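Local coordinates for KaiC domain-containing protein (Pyrococcus horikoshii, PDB 2ZTS) that probably binds ATP as a KaiC-like P-loop NTPase, and binds ADP and magnesium, at residues R125-Y128 with R129-A133. Residues are numbered along the deposited sequence; the frame is centred on the assembly and turned at random.
Sequences RYIY and RVVKA
Tyr128 and Lys132 meet one turn apart on the helix 120-134. Lys132 lays its CG over one face of the Tyr128 ring, 4.1 Å from the ring centroid, as a CH-pi contact. The Lys132 chain bends at chi2 (-52°), which brings its CE back to 3.8 Å from Tyr128 OH. Lys132 N donates to Tyr128 O at 3.0 Å, an ordinary helical bond. With an alanine at Tyr128, the methylenes of Lys132 would probably lose the ring face they lie on, and Met171 of the helix 157-171 would lose one of its contacts. Tyr126 makes a second such contact. Its ring takes CG2 of Val130 over one face, 3.8 Å from the centroid and displaced toward CE1 and CZ. This helix packs on the central sheet of the P-loop NTPase fold of this KaiC-family domain. Val130 and Ile127 face the strand 62-66, and Val130 also reaches the strand 94-97. Arg129 comes to Tyr126 at the ring edge, with Arg129 NH2 4.1 Å from Tyr126 CE2. The guanidinium and ring planes stand 86° apart. The Arg129 chain runs extended from CG to NE, carrying NH2 to the carbonyl of Pro107, while Tyr126 OH bonds to Leu106 O and Val103 N. Both polar ends thus tie the helix to the loop beside it. Arg129 N donates to Arg125 O at 2.8 Å.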
ATOM      1  N   ARG C 125      28.084   6.091  24.079  1.00 34.13           N
ATOM      2  CA  ARG C 125      29.139   6.367  25.067  1.00 34.39           C
ATOM      3  C   ARG C 125      29.570   7.809  24.947  1.00 32.72           C
ATOM      4  O   ARG C 125      29.593   8.569  25.946  1.00 31.97           O
ATOM      5  CB  ARG C 125      30.334   5.444  24.819  1.00 35.88           C
ATOM      6  CG  ARG C 125      31.177   5.126  26.041  1.00 42.36           C
ATOM      7  CD  ARG C 125      32.486   4.288  25.768  1.00 47.28           C
ATOM      8  NE  ARG C 125      32.418   3.338  24.639  1.00 52.09           N
ATOM      9  CZ  ARG C 125      31.680   2.229  24.596  1.00 53.96           C
ATOM     10  NH1 ARG C 125      31.714   1.457  23.503  1.00 54.34           N
ATOM     11  NH2 ARG C 125      30.884   1.900  25.619  1.00 54.20           N
ATOM     12  N   TYR C 126      29.845   8.255  23.721  1.00 31.03           N
ATOM     13  CA  TYR C 126      30.385   9.627  23.560  1.00 29.72           C
ATOM     14  C   TYR C 126      29.354  10.713  23.923  1.00 29.89           C
ATOM     15  O   TYR C 126      29.697  11.715  24.532  1.00 28.47           O
ATOM     16  CB  TYR C 126      31.023   9.838  22.183  1.00 28.51           C
ATOM     17  CG  TYR C 126      31.798  11.110  22.121  1.00 29.82           C
ATOM     18  CD1 TYR C 126      31.356  12.208  21.325  1.00 26.88           C
ATOM     19  CD2 TYR C 126      32.967  11.263  22.906  1.00 29.85           C
ATOM     20  CE1 TYR C 126      32.064  13.403  21.306  1.00 29.63           C
ATOM     21  CE2 TYR C 126      33.685  12.462  22.903  1.00 29.32           C
ATOM     22  CZ  TYR C 126      33.274  13.508  22.104  1.00 31.33           C
ATOM     23  OH  TYR C 126      34.014  14.674  22.155  1.00 32.25           O
ATOM     24  N   ILE C 127      28.084  10.530  23.575  1.00 29.94           N
ATOM     25  CA  ILE C 127      27.061  11.476  24.005  1.00 29.58           C
ATOM     26  C   ILE C 127      26.944  11.483  25.530  1.00 30.34           C
ATOM     27  O   ILE C 127      26.784  12.521  26.136  1.00 30.77           O
ATOM     28  CB  ILE C 127      25.693  11.100  23.457  1.00 30.77           C
ATOM     29  CG1 ILE C 127      25.692  11.127  21.914  1.00 31.82           C
ATOM     30  CG2 ILE C 127      24.654  12.022  24.055  1.00 28.03           C
ATOM     31  CD1 ILE C 127      24.588  10.327  21.293  1.00 34.23           C
ATOM     32  N   TYR C 128      26.986  10.314  26.145  1.00 30.53           N
ATOM     33  CA  TYR C 128      26.908  10.228  27.594  1.00 31.21           C
ATOM     34  C   TYR C 128      28.119  11.008  28.235  1.00 30.66           C
ATOM     35  O   TYR C 128      27.958  11.875  29.091  1.00 28.64           O
ATOM     36  CB  TYR C 128      26.880   8.748  27.994  1.00 30.30           C
ATOM     37  CG  TYR C 128      26.891   8.501  29.474  1.00 35.43           C
ATOM     38  CD1 TYR C 128      28.095   8.321  30.141  1.00 37.16           C
ATOM     39  CD2 TYR C 128      25.707   8.445  30.207  1.00 38.51           C
ATOM     40  CE1 TYR C 128      28.123   8.130  31.483  1.00 42.17           C
ATOM     41  CE2 TYR C 128      25.721   8.225  31.586  1.00 41.89           C
ATOM     42  CZ  TYR C 128      26.944   8.060  32.208  1.00 44.03           C
ATOM     43  OH  TYR C 128      27.036   7.843  33.553  1.00 46.73           O
ATOM     44  N   ARG C 129      29.307  10.746  27.732  1.00 30.71           N
ATOM     45  CA  ARG C 129      30.514  11.430  28.222  1.00 31.36           C
ATOM     46  C   ARG C 129      30.386  12.916  28.107  1.00 30.62           C
ATOM     47  O   ARG C 129      30.730  13.650  29.017  1.00 31.06           O
ATOM     48  CB  ARG C 129      31.737  10.943  27.458  1.00 31.54           C
ATOM     49  CG  ARG C 129      32.981  11.748  27.766  1.00 35.05           C
ATOM     50  CD  ARG C 129      34.199  11.304  26.980  1.00 37.06           C
ATOM     51  NE  ARG C 129      35.337  12.120  27.361  1.00 41.09           N
ATOM     52  CZ  ARG C 129      36.473  12.209  26.676  1.00 43.21           C
ATOM     53  NH1 ARG C 129      37.460  12.994  27.116  1.00 45.18           N
ATOM     54  NH2 ARG C 129      36.625  11.517  25.570  1.00 41.81           N
ATOM     55  N   VAL C 130      29.866  13.399  26.996  1.00 29.65           N
ATOM     56  CA  VAL C 130      29.804  14.837  26.780  1.00 28.94           C
ATOM     57  C   VAL C 130      28.677  15.485  27.630  1.00 29.55           C
ATOM     58  O   VAL C 130      28.838  16.619  28.159  1.00 28.42           O
ATOM     59  CB  VAL C 130      29.594  15.171  25.267  1.00 29.05           C
ATOM     60  CG1 VAL C 130      29.330  16.660  25.048  1.00 29.22           C
ATOM     61  CG2 VAL C 130      30.776  14.746  24.478  1.00 27.69           C
ATOM     62  N   VAL C 131      27.543  14.786  27.760  1.00 28.87           N
ATOM     63  CA  VAL C 131      26.479  15.272  28.636  1.00 29.13           C
ATOM     64  C   VAL C 131      27.037  15.460  30.053  1.00 28.84           C
ATOM     65  O   VAL C 131      26.818  16.493  30.677  1.00 28.20           O
ATOM     66  CB  VAL C 131      25.249  14.328  28.618  1.00 28.79           C
ATOM     67  CG1 VAL C 131      24.361  14.494  29.897  1.00 29.87           C
ATOM     68  CG2 VAL C 131      24.410  14.607  27.370  1.00 29.62           C
ATOM     69  N   LYS C 132      27.775  14.463  30.518  1.00 30.46           N
ATOM     70  CA  LYS C 132      28.335  14.463  31.881  1.00 32.33           C
ATOM     71  C   LYS C 132      29.437  15.532  32.097  1.00 32.41           C
ATOM     72  O   LYS C 132      29.412  16.270  33.090  1.00 33.16           O
ATOM     73  CB  LYS C 132      28.824  13.054  32.218  1.00 32.82           C
ATOM     74  CG  LYS C 132      27.691  11.990  32.418  1.00 35.15           C
ATOM     75  CD  LYS C 132      26.616  12.494  33.437  1.00 37.82           C
ATOM     76  CE  LYS C 132      25.856  11.362  34.161  1.00 40.67           C
ATOM     77  NZ  LYS C 132      24.632  11.907  34.827  1.00 40.48           N
ATOM     78  N   ALA C 133      30.336  15.671  31.122  1.00 32.20           N
ATOM     79  CA  ALA C 133      31.388  16.698  31.143  1.00 32.16           C
ATOM     80  C   ALA C 133      30.910  18.135  31.215  1.00 32.32           C
ATOM     81  O   ALA C 133      31.518  18.930  31.914  1.00 32.01           O
ATOM     82  CB  ALA C 133      32.326  16.523  29.929  1.00 32.52           C
TER